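PDB 2FOK: FOKI restriction endonuclease, which recognises a specific DNA sequence and, as a metal-dependent type IIS restriction endonuclease, hydrolyses the DNA outside that site. Local coordinates for residues A[27-32]-A[60-65]; A[117-122]-A[153-158]; A[245-250]-A[259-264]; A[316-321]-A[365-370]. One frame throughout, in Å; residues are numbered along the deposited sequence.

Interaction 1. Residues A[27-32]-A[60-65]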
loop_
_atom_site.group_PDB
_atom_site.type_symbol
_atom_site.label_atom_id
_atom_site.label_comp_id
_atom_site.label_asym_id
_atom_site.label_seq_id
_atom_site.Cartn_x
_atom_site.Cartn_y
_atom_site.Cartn_z
ATOM N N PHE A 27 -21.049 14.396 -16.894
ATOM C CA PHE A 27 -21.906 14.903 -15.823
ATOM C C PHE A 27 -22.345 16.333 -16.161
ATOM O O PHE A 27 -23.100 16.953 -15.417
ATOM C CB PHE A 27 -21.152 14.909 -14.489
ATOM C CG PHE A 27 -20.705 13.556 -14.031
ATOM C CD1 PHE A 27 -19.656 12.905 -14.671
ATOM C CD2 PHE A 27 -21.269 12.969 -12.904
ATOM C CE1 PHE A 27 -19.165 11.704 -14.194
ATOM C CE2 PHE A 27 -20.790 11.764 -12.416
ATOM C CZ PHE A 27 -19.733 11.130 -13.059
ATOM N N ASP A 28 -21.845 16.843 -17.287
ATOM C CA ASP A 28 -22.155 18.191 -17.775
ATOM C C ASP A 28 -23.161 18.070 -18.923
ATOM O O ASP A 28 -22.815 17.617 -19.998
ATOM C CB ASP A 28 -20.866 18.866 -18.263
ATOM C CG ASP A 28 -21.122 20.180 -18.979
ATOM O OD1 ASP A 28 -22.250 20.395 -19.457
ATOM O OD2 ASP A 28 -20.186 21.003 -19.067
ATOM N N ARG A 29 -24.397 18.498 -18.682
ATOM C CA ARG A 29 -25.483 18.408 -19.657
ATOM C C ARG A 29 -25.282 19.122 -20.987
ATOM O O ARG A 29 -25.877 18.735 -21.995
ATOM C CB ARG A 29 -26.790 18.895 -19.022
ATOM C CG ARG A 29 -26.767 20.354 -18.575
ATOM C CD ARG A 29 -28.180 20.854 -18.237
ATOM N NE ARG A 29 -28.173 22.109 -17.482
ATOM C CZ ARG A 29 -28.600 22.233 -16.228
ATOM N NH1 ARG A 29 -29.075 21.180 -15.572
ATOM N NH2 ARG A 29 -28.558 23.414 -15.624
ATOM N N ASN A 30 -24.441 20.149 -20.997
ATOM C CA ASN A 30 -24.196 20.909 -22.216
ATOM C C ASN A 30 -22.864 20.618 -22.898
ATOM O O ASN A 30 -22.283 21.504 -23.529
ATOM C CB ASN A 30 -24.302 22.401 -21.913
ATOM C CG ASN A 30 -25.690 22.801 -21.458
ATOM O OD1 ASN A 30 -26.687 22.457 -22.101
ATOM N ND2 ASN A 30 -25.769 23.527 -20.344
ATOM N N SER A 31 -22.363 19.392 -22.774
ATOM C CA SER A 31 -21.105 19.046 -23.425
ATOM C C SER A 31 -21.394 18.098 -24.581
ATOM O O SER A 31 -22.456 17.474 -24.621
ATOM C CB SER A 31 -20.135 18.386 -22.438
ATOM O OG SER A 31 -20.713 17.241 -21.844
ATOM N N LYS A 32 -20.452 18.005 -25.515
ATOM C CA LYS A 32 -20.592 17.131 -26.679
ATOM C C LYS A 32 -20.606 15.653 -26.300
ATOM O O LYS A 32 -21.451 14.885 -26.770
ATOM C CB LYS A 32 -19.447 17.368 -27.667
ATOM C CG LYS A 32 -18.953 18.795 -27.731
ATOM C CD LYS A 32 -18.627 19.190 -29.163
ATOM C CE LYS A 32 -19.224 20.555 -29.512
ATOM N NZ LYS A 32 -18.247 21.444 -30.213
ATOM N N ASN A 60 -30.758 11.739 -19.520
ATOM C CA ASN A 60 -31.691 12.713 -20.056
ATOM C C ASN A 60 -32.272 13.701 -19.054
ATOM O O ASN A 60 -32.829 14.714 -19.467
ATOM C CB ASN A 60 -32.837 12.008 -20.785
ATOM C CG ASN A 60 -33.315 12.796 -21.986
ATOM O OD1 ASN A 60 -32.506 13.287 -22.776
ATOM N ND2 ASN A 60 -34.632 12.938 -22.123
ATOM N N GLN A 61 -32.143 13.420 -17.755
ATOM C CA GLN A 61 -32.681 14.312 -16.719
ATOM C C GLN A 61 -32.080 15.716 -16.804
ATOM O O GLN A 61 -31.008 15.904 -17.368
ATOM C CB GLN A 61 -32.438 13.732 -15.322
ATOM C CG GLN A 61 -31.791 12.365 -15.306
ATOM C CD GLN A 61 -30.912 12.148 -14.072
ATOM O OE1 GLN A 61 -31.359 12.304 -12.928
ATOM N NE2 GLN A 61 -29.650 11.791 -14.305
ATOM N N HIS A 62 -32.781 16.700 -16.250
ATOM C CA HIS A 62 -32.324 18.091 -16.281
ATOM C C HIS A 62 -31.137 18.275 -15.343
ATOM O O HIS A 62 -30.092 18.796 -15.732
ATOM C CB HIS A 62 -33.468 19.026 -15.866
ATOM C CG HIS A 62 -33.090 20.475 -15.839
ATOM N ND1 HIS A 62 -33.056 21.216 -14.676
ATOM C CD2 HIS A 62 -32.758 21.328 -16.837
ATOM C CE1 HIS A 62 -32.723 22.462 -14.959
ATOM N NE2 HIS A 62 -32.537 22.558 -16.263
ATOM N N ASP A 63 -31.320 17.855 -14.096
ATOM C CA ASP A 63 -30.282 17.930 -13.080
ATOM C C ASP A 63 -29.733 16.520 -12.986
ATOM O O ASP A 63 -30.352 15.634 -12.410
ATOM C CB ASP A 63 -30.884 18.374 -11.746
ATOM C CG ASP A 63 -31.388 19.808 -11.790
ATOM O OD1 ASP A 63 -30.744 20.642 -12.459
ATOM O OD2 ASP A 63 -32.428 20.099 -11.166
ATOM N N LEU A 64 -28.560 16.330 -13.569
ATOM C CA LEU A 64 -27.910 15.036 -13.628
ATOM C C LEU A 64 -27.238 14.547 -12.357
ATOM O O LEU A 64 -26.402 15.227 -11.758
ATOM C CB LEU A 64 -26.894 15.034 -14.774
ATOM C CG LEU A 64 -27.481 15.196 -16.180
ATOM C CD1 LEU A 64 -26.378 15.626 -17.157
ATOM C CD2 LEU A 64 -28.121 13.886 -16.611
ATOM N N ILE A 65 -27.619 13.341 -11.965
ATOM C CA ILE A 65 -27.061 12.689 -10.802
ATOM C C ILE A 65 -27.044 11.213 -11.189
ATOM O O ILE A 65 -28.021 10.706 -11.743
ATOM C CB ILE A 65 -27.935 12.939 -9.542
ATOM C CG1 ILE A 65 -27.456 12.052 -8.383
ATOM C CG2 ILE A 65 -29.407 12.691 -9.860
ATOM C CD1 ILE A 65 -27.568 12.705 -7.011
HETATM O O HOH W 1 -23.991 16.134 -12.703
#

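Interaction 2. Residues A[117-122]-A[153-158]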
loop_
_atom_site.group_PDB
_atom_site.type_symbol
_atom_site.label_atom_id
_atom_site.label_comp_id
_atom_site.label_asym_id
_atom_site.label_seq_id
_atom_site.Cartn_x
_atom_site.Cartn_y
_atom_site.Cartn_z
ATOM N N LEU A 117 -9.696 14.250 -7.700
ATOM C CA LEU A 117 -9.273 15.597 -8.070
ATOM C C LEU A 117 -10.385 16.627 -7.889
ATOM O O LEU A 117 -10.215 17.796 -8.223
ATOM C CB LEU A 117 -8.778 15.625 -9.515
ATOM C CG LEU A 117 -7.475 14.877 -9.774
ATOM C CD1 LEU A 117 -7.106 15.001 -11.240
ATOM C CD2 LEU A 117 -6.375 15.433 -8.882
ATOM N N GLY A 118 -11.528 16.177 -7.380
ATOM C CA GLY A 118 -12.635 17.075 -7.115
ATOM C C GLY A 118 -13.520 17.534 -8.254
ATOM O O GLY A 118 -14.182 18.565 -8.122
ATOM N N PHE A 119 -13.565 16.788 -9.351
ATOM C CA PHE A 119 -14.393 17.177 -10.492
ATOM C C PHE A 119 -15.832 16.689 -10.347
ATOM O O PHE A 119 -16.735 17.159 -11.048
ATOM C CB PHE A 119 -13.786 16.656 -11.788
ATOM C CG PHE A 119 -12.446 17.269 -12.117
ATOM C CD1 PHE A 119 -12.243 18.635 -11.976
ATOM C CD2 PHE A 119 -11.398 16.476 -12.572
ATOM C CE1 PHE A 119 -11.023 19.203 -12.279
ATOM C CE2 PHE A 119 -10.174 17.034 -12.882
ATOM C CZ PHE A 119 -9.980 18.400 -12.736
ATOM N N ILE A 120 -16.032 15.740 -9.439
ATOM C CA ILE A 120 -17.358 15.215 -9.142
ATOM C C ILE A 120 -17.369 14.981 -7.635
ATOM O O ILE A 120 -16.324 14.745 -7.031
ATOM C CB ILE A 120 -17.667 13.885 -9.906
ATOM C CG1 ILE A 120 -16.838 12.729 -9.350
ATOM C CG2 ILE A 120 -17.403 14.067 -11.408
ATOM C CD1 ILE A 120 -16.971 11.433 -10.168
ATOM N N GLU A 121 -18.540 15.088 -7.019
ATOM C CA GLU A 121 -18.649 14.889 -5.577
ATOM C C GLU A 121 -19.558 13.706 -5.312
ATOM O O GLU A 121 -20.463 13.444 -6.094
ATOM C CB GLU A 121 -19.215 16.149 -4.910
ATOM C CG GLU A 121 -20.609 16.527 -5.385
ATOM C CD GLU A 121 -20.930 18.007 -5.178
ATOM O OE1 GLU A 121 -20.047 18.759 -4.706
ATOM O OE2 GLU A 121 -22.071 18.423 -5.485
ATOM N N TYR A 122 -19.312 13.007 -4.206
ATOM C CA TYR A 122 -20.081 11.825 -3.805
ATOM C C TYR A 122 -21.075 12.167 -2.703
ATOM O O TYR A 122 -20.716 12.786 -1.703
ATOM C CB TYR A 122 -19.125 10.733 -3.295
ATOM C CG TYR A 122 -19.798 9.463 -2.802
ATOM C CD1 TYR A 122 -20.529 8.662 -3.675
ATOM C CD2 TYR A 122 -19.703 9.060 -1.463
ATOM C CE1 TYR A 122 -21.149 7.490 -3.244
ATOM C CE2 TYR A 122 -20.325 7.879 -1.010
ATOM C CZ TYR A 122 -21.044 7.100 -1.914
ATOM O OH TYR A 122 -21.646 5.916 -1.521
ATOM N N ILE A 153 -3.914 21.709 -12.272
ATOM C CA ILE A 153 -2.947 21.928 -11.195
ATOM C C ILE A 153 -3.620 22.382 -9.898
ATOM O O ILE A 153 -3.132 22.109 -8.797
ATOM C CB ILE A 153 -1.896 22.993 -11.620
ATOM C CG1 ILE A 153 -0.914 22.368 -12.617
ATOM C CG2 ILE A 153 -1.172 23.551 -10.385
ATOM C CD1 ILE A 153 0.308 23.208 -12.887
ATOM N N GLU A 154 -4.740 23.084 -10.023
ATOM C CA GLU A 154 -5.461 23.541 -8.849
ATOM C C GLU A 154 -6.193 22.358 -8.248
ATOM O O GLU A 154 -6.287 22.224 -7.032
ATOM C CB GLU A 154 -6.467 24.625 -9.225
ATOM C CG GLU A 154 -7.595 24.769 -8.224
ATOM C CD GLU A 154 -7.423 25.970 -7.331
ATOM O OE1 GLU A 154 -6.490 26.768 -7.583
ATOM O OE2 GLU A 154 -8.226 26.109 -6.378
ATOM N N ALA A 155 -6.726 21.506 -9.114
ATOM C CA ALA A 155 -7.442 20.318 -8.687
ATOM C C ALA A 155 -6.517 19.404 -7.887
ATOM O O ALA A 155 -6.857 18.962 -6.792
ATOM C CB ALA A 155 -7.979 19.579 -9.907
ATOM N N ILE A 156 -5.338 19.133 -8.434
ATOM C CA ILE A 156 -4.376 18.253 -7.771
ATOM C C ILE A 156 -3.794 18.829 -6.485
ATOM O O ILE A 156 -3.349 18.077 -5.617
ATOM C CB ILE A 156 -3.205 17.856 -8.728
ATOM C CG1 ILE A 156 -2.773 16.416 -8.421
ATOM C CG2 ILE A 156 -2.033 18.847 -8.589
ATOM C CD1 ILE A 156 -1.764 15.799 -9.417
ATOM N N SER A 157 -3.798 20.154 -6.359
ATOM C CA SER A 157 -3.262 20.807 -5.161
ATOM C C SER A 157 -4.186 20.623 -3.954
ATOM O O SER A 157 -3.782 20.819 -2.809
ATOM C CB SER A 157 -3.032 22.293 -5.435
ATOM O OG SER A 157 -2.023 22.473 -6.427
ATOM N N SER A 158 -5.435 20.258 -4.228
ATOM C CA SER A 158 -6.436 20.015 -3.189
ATOM C C SER A 158 -6.430 18.523 -2.842
ATOM O O SER A 158 -7.258 18.053 -2.054
ATOM C CB SER A 158 -7.817 20.387 -3.707
ATOM O OG SER A 158 -8.265 19.406 -4.637
#

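Interaction 3. Residues A[245-250]-A[259-264]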
loop_
_atom_site.group_PDB
_atom_site.type_symbol
_atom_site.label_atom_id
_atom_site.label_comp_id
_atom_site.label_asym_id
_atom_site.label_seq_id
_atom_site.Cartn_x
_atom_site.Cartn_y
_atom_site.Cartn_z
ATOM N N LYS A 245 16.613 6.255 -12.097
ATOM C CA LYS A 245 17.643 6.393 -11.089
ATOM C C LYS A 245 18.564 5.194 -11.324
ATOM O O LYS A 245 18.098 4.115 -11.697
ATOM C CB LYS A 245 17.004 6.338 -9.699
ATOM C CG LYS A 245 17.953 6.508 -8.536
ATOM C CD LYS A 245 17.264 7.280 -7.415
ATOM C CE LYS A 245 17.721 6.818 -6.032
ATOM N NZ LYS A 245 18.553 7.834 -5.319
ATOM N N GLU A 246 19.866 5.377 -11.127
ATOM C CA GLU A 246 20.816 4.289 -11.346
ATOM C C GLU A 246 21.463 3.801 -10.063
ATOM O O GLU A 246 21.569 4.547 -9.091
ATOM C CB GLU A 246 21.896 4.727 -12.330
ATOM C CG GLU A 246 21.342 5.191 -13.662
ATOM C CD GLU A 246 21.841 4.356 -14.811
ATOM O OE1 GLU A 246 23.072 4.155 -14.908
ATOM O OE2 GLU A 246 21.004 3.896 -15.617
ATOM N N PHE A 247 21.895 2.545 -10.070
ATOM C CA PHE A 247 22.524 1.943 -8.902
ATOM C C PHE A 247 23.671 1.001 -9.266
ATOM O O PHE A 247 23.725 0.468 -10.372
ATOM C CB PHE A 247 21.488 1.154 -8.099
ATOM C CG PHE A 247 20.267 1.946 -7.725
ATOM C CD1 PHE A 247 19.178 2.016 -8.584
ATOM C CD2 PHE A 247 20.191 2.588 -6.490
ATOM C CE1 PHE A 247 18.037 2.708 -8.219
ATOM C CE2 PHE A 247 19.049 3.284 -6.114
ATOM C CZ PHE A 247 17.971 3.343 -6.976
ATOM N N ILE A 248 24.588 0.808 -8.325
ATOM C CA ILE A 248 25.713 -0.101 -8.512
ATOM C C ILE A 248 25.405 -1.291 -7.611
ATOM O O ILE A 248 25.642 -1.236 -6.404
ATOM C CB ILE A 248 27.058 0.525 -8.051
ATOM C CG1 ILE A 248 27.558 1.535 -9.092
ATOM C CG2 ILE A 248 28.099 -0.580 -7.823
ATOM C CD1 ILE A 248 28.307 0.909 -10.265
ATOM N N ILE A 249 24.871 -2.361 -8.190
ATOM C CA ILE A 249 24.523 -3.542 -7.408
ATOM C C ILE A 249 25.375 -4.749 -7.778
ATOM O O ILE A 249 25.091 -5.450 -8.754
ATOM C CB ILE A 249 23.038 -3.897 -7.592
ATOM C CG1 ILE A 249 22.192 -2.625 -7.482
ATOM C CG2 ILE A 249 22.607 -4.924 -6.543
ATOM C CD1 ILE A 249 22.456 -1.790 -6.226
ATOM N N PRO A 250 26.432 -5.013 -6.988
ATOM C CA PRO A 250 27.339 -6.139 -7.224
ATOM C C PRO A 250 26.688 -7.481 -6.908
ATOM O O PRO A 250 26.100 -7.661 -5.837
ATOM C CB PRO A 250 28.533 -5.846 -6.308
ATOM C CG PRO A 250 28.308 -4.463 -5.768
ATOM C CD PRO A 250 26.833 -4.243 -5.802
ATOM N N GLU A 259 22.275 -1.409 -12.173
ATOM C CA GLU A 259 20.831 -1.454 -12.338
ATOM C C GLU A 259 20.255 -0.051 -12.280
ATOM O O GLU A 259 20.904 0.876 -11.801
ATOM C CB GLU A 259 20.202 -2.332 -11.244
ATOM C CG GLU A 259 20.773 -3.750 -11.170
ATOM C CD GLU A 259 20.471 -4.577 -12.419
ATOM O OE1 GLU A 259 19.416 -4.346 -13.049
ATOM O OE2 GLU A 259 21.285 -5.459 -12.771
ATOM N N PHE A 260 19.034 0.095 -12.785
ATOM C CA PHE A 260 18.341 1.378 -12.799
ATOM C C PHE A 260 16.852 1.180 -12.574
ATOM O O PHE A 260 16.305 0.123 -12.890
ATOM C CB PHE A 260 18.557 2.085 -14.139
ATOM C CG PHE A 260 17.795 1.469 -15.283
ATOM C CD1 PHE A 260 18.301 0.363 -15.959
ATOM C CD2 PHE A 260 16.571 2.000 -15.689
ATOM C CE1 PHE A 260 17.591 -0.207 -17.035
ATOM C CE2 PHE A 260 15.858 1.441 -16.752
ATOM C CZ PHE A 260 16.367 0.338 -17.428
ATOM N N ILE A 261 16.213 2.204 -12.011
ATOM C CA ILE A 261 14.774 2.198 -11.759
ATOM C C ILE A 261 14.205 3.383 -12.547
ATOM O O ILE A 261 14.578 4.533 -12.302
ATOM C CB ILE A 261 14.456 2.387 -10.257
ATOM C CG1 ILE A 261 14.844 1.130 -9.469
ATOM C CG2 ILE A 261 12.983 2.694 -10.072
ATOM C CD1 ILE A 261 14.276 -0.150 -10.026
ATOM N N SER A 262 13.313 3.103 -13.493
ATOM C CA SER A 262 12.735 4.162 -14.314
ATOM C C SER A 262 11.644 4.974 -13.618
ATOM O O SER A 262 11.365 6.109 -14.006
ATOM C CB SER A 262 12.186 3.562 -15.600
ATOM O OG SER A 262 12.691 2.255 -15.789
ATOM N N HIS A 263 11.027 4.393 -12.595
ATOM C CA HIS A 263 9.980 5.076 -11.857
ATOM C C HIS A 263 10.593 5.866 -10.718
ATOM O O HIS A 263 10.420 5.541 -9.542
ATOM C CB HIS A 263 8.956 4.073 -11.319
ATOM C CG HIS A 263 8.148 3.406 -12.391
ATOM N ND1 HIS A 263 7.655 2.124 -12.266
ATOM C CD2 HIS A 263 7.766 3.835 -13.617
ATOM C CE1 HIS A 263 7.006 1.792 -13.366
ATOM N NE2 HIS A 263 7.058 2.813 -14.204
ATOM N N ALA A 264 11.335 6.901 -11.086
ATOM C CA ALA A 264 11.983 7.778 -10.122
ATOM C C ALA A 264 11.555 9.181 -10.500
ATOM O O ALA A 264 11.267 9.442 -11.658
ATOM C CB ALA A 264 13.482 7.642 -10.210
#

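Interaction 4. Residues A[316-321]-A[365-370]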
loop_
_atom_site.group_PDB
_atom_site.type_symbol
_atom_site.label_atom_id
_atom_site.label_comp_id
_atom_site.label_asym_id
_atom_site.label_seq_id
_atom_site.Cartn_x
_atom_site.Cartn_y
_atom_site.Cartn_z
ATOM N N ILE A 316 -10.863 16.464 15.870
ATOM C CA ILE A 316 -10.392 17.018 17.128
ATOM C C ILE A 316 -9.272 17.996 16.859
ATOM O O ILE A 316 -9.275 19.114 17.373
ATOM C CB ILE A 316 -9.910 15.903 18.079
ATOM C CG1 ILE A 316 -11.081 14.971 18.415
ATOM C CG2 ILE A 316 -9.379 16.503 19.356
ATOM C CD1 ILE A 316 -10.705 13.758 19.271
ATOM N N LEU A 317 -8.320 17.586 16.034
ATOM C CA LEU A 317 -7.189 18.444 15.694
ATOM C C LEU A 317 -7.691 19.701 15.013
ATOM O O LEU A 317 -7.178 20.796 15.243
ATOM C CB LEU A 317 -6.221 17.712 14.763
ATOM C CG LEU A 317 -5.358 16.694 15.498
ATOM C CD1 LEU A 317 -4.909 15.605 14.546
ATOM C CD2 LEU A 317 -4.165 17.418 16.116
ATOM N N ILE A 318 -8.711 19.541 14.182
ATOM C CA ILE A 318 -9.269 20.675 13.469
ATOM C C ILE A 318 -9.859 21.735 14.395
ATOM O O ILE A 318 -9.373 22.864 14.437
ATOM C CB ILE A 318 -10.330 20.212 12.444
ATOM C CG1 ILE A 318 -9.622 19.489 11.295
ATOM C CG2 ILE A 318 -11.100 21.416 11.894
ATOM C CD1 ILE A 318 -10.422 19.355 10.023
ATOM N N LYS A 319 -10.886 21.379 15.157
ATOM C CA LYS A 319 -11.506 22.365 16.038
ATOM C C LYS A 319 -10.697 22.727 17.285
ATOM O O LYS A 319 -11.172 23.486 18.128
ATOM C CB LYS A 319 -12.917 21.905 16.441
ATOM C CG LYS A 319 -12.968 20.813 17.497
ATOM C CD LYS A 319 -13.551 19.521 16.923
ATOM C CE LYS A 319 -14.677 18.962 17.798
ATOM N NZ LYS A 319 -14.856 17.484 17.619
ATOM N N ALA A 320 -9.475 22.210 17.393
ATOM C CA ALA A 320 -8.637 22.488 18.555
ATOM C C ALA A 320 -7.332 23.197 18.214
ATOM O O ALA A 320 -7.011 23.411 17.039
ATOM C CB ALA A 320 -8.339 21.188 19.289
ATOM N N GLY A 321 -6.587 23.562 19.258
ATOM C CA GLY A 321 -5.301 24.223 19.088
ATOM C C GLY A 321 -4.169 23.225 19.307
ATOM O O GLY A 321 -4.171 22.152 18.699
ATOM N N TYR A 365 0.896 18.467 19.711
ATOM C CA TYR A 365 0.526 18.374 18.310
ATOM C C TYR A 365 -0.364 19.567 17.971
ATOM O O TYR A 365 -1.143 20.037 18.804
ATOM C CB TYR A 365 -0.266 17.089 18.039
ATOM C CG TYR A 365 0.488 15.794 18.256
ATOM C CD1 TYR A 365 0.727 15.312 19.543
ATOM C CD2 TYR A 365 0.929 15.030 17.175
ATOM C CE1 TYR A 365 1.384 14.105 19.756
ATOM C CE2 TYR A 365 1.590 13.813 17.375
ATOM C CZ TYR A 365 1.813 13.360 18.671
ATOM O OH TYR A 365 2.475 12.167 18.888
ATOM N N GLN A 366 -0.254 20.053 16.742
ATOM C CA GLN A 366 -1.086 21.156 16.301
ATOM C C GLN A 366 -1.249 21.146 14.795
ATOM O O GLN A 366 -0.272 21.299 14.068
ATOM C CB GLN A 366 -0.500 22.496 16.737
ATOM C CG GLN A 366 -1.529 23.616 16.720
ATOM C CD GLN A 366 -0.948 24.948 17.153
ATOM O OE1 GLN A 366 -1.320 25.998 16.630
ATOM N NE2 GLN A 366 -0.029 24.908 18.108
ATOM N N LEU A 367 -2.481 20.959 14.329
ATOM C CA LEU A 367 -2.743 20.954 12.891
ATOM C C LEU A 367 -2.593 22.371 12.324
ATOM O O LEU A 367 -3.133 23.326 12.874
ATOM C CB LEU A 367 -4.150 20.438 12.607
ATOM C CG LEU A 367 -4.442 20.104 11.139
ATOM C CD1 LEU A 367 -4.676 18.610 10.993
ATOM C CD2 LEU A 367 -5.652 20.892 10.661
ATOM N N LYS A 368 -1.844 22.500 11.236
ATOM C CA LYS A 368 -1.623 23.799 10.594
ATOM C C LYS A 368 -1.892 23.610 9.116
ATOM O O LYS A 368 -0.965 23.459 8.328
ATOM C CB LYS A 368 -0.180 24.257 10.810
ATOM N N ASP A 369 -3.166 23.642 8.737
ATOM C CA ASP A 369 -3.542 23.401 7.350
ATOM C C ASP A 369 -4.964 23.916 7.101
ATOM O O ASP A 369 -5.572 24.512 7.976
ATOM C CB ASP A 369 -3.475 21.883 7.129
ATOM C CG ASP A 369 -3.384 21.489 5.676
ATOM O OD1 ASP A 369 -3.901 22.224 4.804
ATOM O OD2 ASP A 369 -2.796 20.418 5.413
ATOM N N HIS A 370 -5.489 23.686 5.905
ATOM C CA HIS A 370 -6.857 24.084 5.595
ATOM C C HIS A 370 -7.586 22.909 4.941
ATOM O O HIS A 370 -7.419 22.649 3.752
ATOM C CB HIS A 370 -6.885 25.304 4.666
ATOM C CG HIS A 370 -8.237 25.941 4.554
ATOM N ND1 HIS A 370 -8.500 26.991 3.699
ATOM C CD2 HIS A 370 -9.418 25.634 5.142
ATOM C CE1 HIS A 370 -9.782 27.299 3.762
ATOM N NE2 HIS A 370 -10.361 26.488 4.629
HETATM O O HOH W 2 -4.812 20.904 16.475
#

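Interaction 1. Residues A[27-32]-A[60-65]
Arg29 reaches across to His62 and grips its backbone. CG of Arg29 stands between the backbone N and the carbonyl carbon (chi1 62°), and the chain then runs extended to NE, carrying the guanidinium to His62. NH1 of Arg29 donates to the carbonyl O of His62 at 2.6 Å. The bond is bent, 133° at the hydrogen. The oxygen lies near the guanidinium plane, while NH1 stands above the carbonyl plane. The same NH1 makes a salt bridge at the guanidinium edge, 3.6 Å from OD1 of Asp63. The guanidinium also lies flat on the His62 imidazole, planes 13° apart, with NH1 over the ring centre. CB of Arg29 rests 3.8 Å from CD1 of Leu64. A water donates to Phe27 O at 3.0 Å and to Leu64 O at 2.7 Å. Asp28 OD2 is taken up by Lys140 and Ser139 of helix 133-140. OG of Ser31 is bonded to the carbonyl of Gln25. NE2 of Gln61 serves two carbonyls, those of Ile65 and Ile58. The bond from Asn30 N to Asp28 OD1, 2.7 Å, closes an Asx turn. It overlaps a type I turn from Asp28 to Ser31, and Ser31 is the N-cap of helix 32-45.

Interaction 2. Residues A[117-122]-A[153-158]
Leu117 and Ala155 bring the two backbones together, their CA atoms 5.1 Å apart. Segment 117-122 runs from the end of helix 104-116 into strand 120-123. Gly118 makes the exit with a positive phi of 79° and two bonds back into the last turn, a Schellman motif. Segment 153-158 holds the last turn of helix 146-157 and Ser158 just beyond it. The contact joins the first recognition subdomain to the second. No hydrogen bond crosses between the segments. Ala155 points its CB into the turn and meets Leu117 O at 3.3 Å. The same methyl lies 3.7 Å from CZ of Phe119, so the small side chain touches both residues flanking the glycine. Leu117 lies alongside Ile156, both pointing the same way. Its CD2 comes within 3.6 Å of Ile156 CA and 3.8 Å of Ile156 CG1. With CG beside the backbone N (chi1 -65°), the Phe119 ring lies beneath Leu117 O, which sits over the ring centre. The helix end finds its own polar partners. Ala155 O accepts from both N and OG of Ser158, the latter at 2.6 Å, and Ser157 OG donates to Ile153 O. Around this buried contact, Phe119 stacks on Tyr138 and pairs through its backbone with Thr132. Ile120 packs back on helix 104-116, while Ile153 and Ser157 lean on Val274 of helix 269-279.

Interaction 3. Residues A[245-250]-A[259-264]
Two acceptors approach closely in the Phe247-Glu259 pair. Phe247 O and Glu259 O lie 3.2 Å apart, not bonded to each other and tighter than in the Lys245-Ile261 pair. Phe247 N donates to Glu259 O at 2.6 Å, and Glu259 N donates to Phe247 O at 3.0 Å. The next antiparallel hydrogen-bonded pair is joined by Lys245 N to Ile261 O and Ile261 N to Lys245 O, both 2.7 Å. Between them sits the non-hydrogen-bonded pair Glu246 and Phe260. Phe260 CG stands between its backbone N and carbonyl carbon (chi1 73°). This turns the ring end away from strand 240-248 and leaves CB to meet Glu246 OE2 at 3.4 Å. Lys244 makes a salt bridge with OE2 and a cation-pi contact with Phe260. On the other face, Phe247 carries its ring to Ile261, CE1 3.8 Å from CG1. Lys245 CB meets Ala264 CB at 3.8 Å. The lysine chain then bends away, and its NZ bonds to His174 O. This is the hairpin of strands 240-248 and 258-267, with strand 175-176 on the far side of 258-267. Phe247, Ile249 and Glu259 pack on helix 197-205, while Phe260 and Ile261 touch Arg216 of helix 209-218.

Interaction 4. Residues A[316-321]-A[365-370]
Leu367 holds CG opposite its backbone N (chi1 -168°). This lays its CD1 against Leu317 CB at 4.2 Å and brings its CD2 to Ile318 CG1 at 4.3 Å. Leu317 holds CG beside its own backbone N (chi1 -77°), and its CD2 runs towards CB of Tyr365. The backbones themselves bring the CB atoms of Leu317 and Leu367 to 4.0 Å. Thus the last turn of helix 303-319 lies over strand 364-367. Helix 303-319, strand 323-324, two further helices and a hairpin of strands 358-361 and 364-367 follow one another in the order of a winged helix. This agrees with the helix-turn-helix family of the D3 domain. Strand 364-367 is the middle one of the three, between 323-324 and 358-361. Polar atoms meet through a water where the helix ends. It accepts from Leu367 N at 3.2 Å. It also lies 2.7 Å from Leu317 O and 2.6 Å from Gly321 O, placed to donate to either, though it has too few protons for every acceptor in reach. Beside it, the extended Gln366 chain passes the end of the turn, CG 3.6 Å from Gly321 O. Leu317 and Leu367 both continue onto Ile358 of the neighbouring strand. Past the strand, Asp369 OD2 is held by a salt bridge to Lys289 and by the backbone N of Phe357.

How the interactions relate
The four contacts follow one another along the chain; none nests in or crosses another. Interaction 1 closes a loop around helices 32-45 and 49-60, within the first recognition subdomain. Interaction 2 then closes a slightly longer one, enclosing strand 128-131 and helix 133-140. These two touch, Phe27 CZ lying 4.0 Å from Ile120 CD1. Interaction 3 closes only the short hairpin loop of the second subdomain. Its centre is about 33 Å from that of interaction 2. Interaction 4 spans most of the probable winged helix of the D3 region, joining its first helix to its last strand. Its nearest atoms come within about 7 Å of interaction 2.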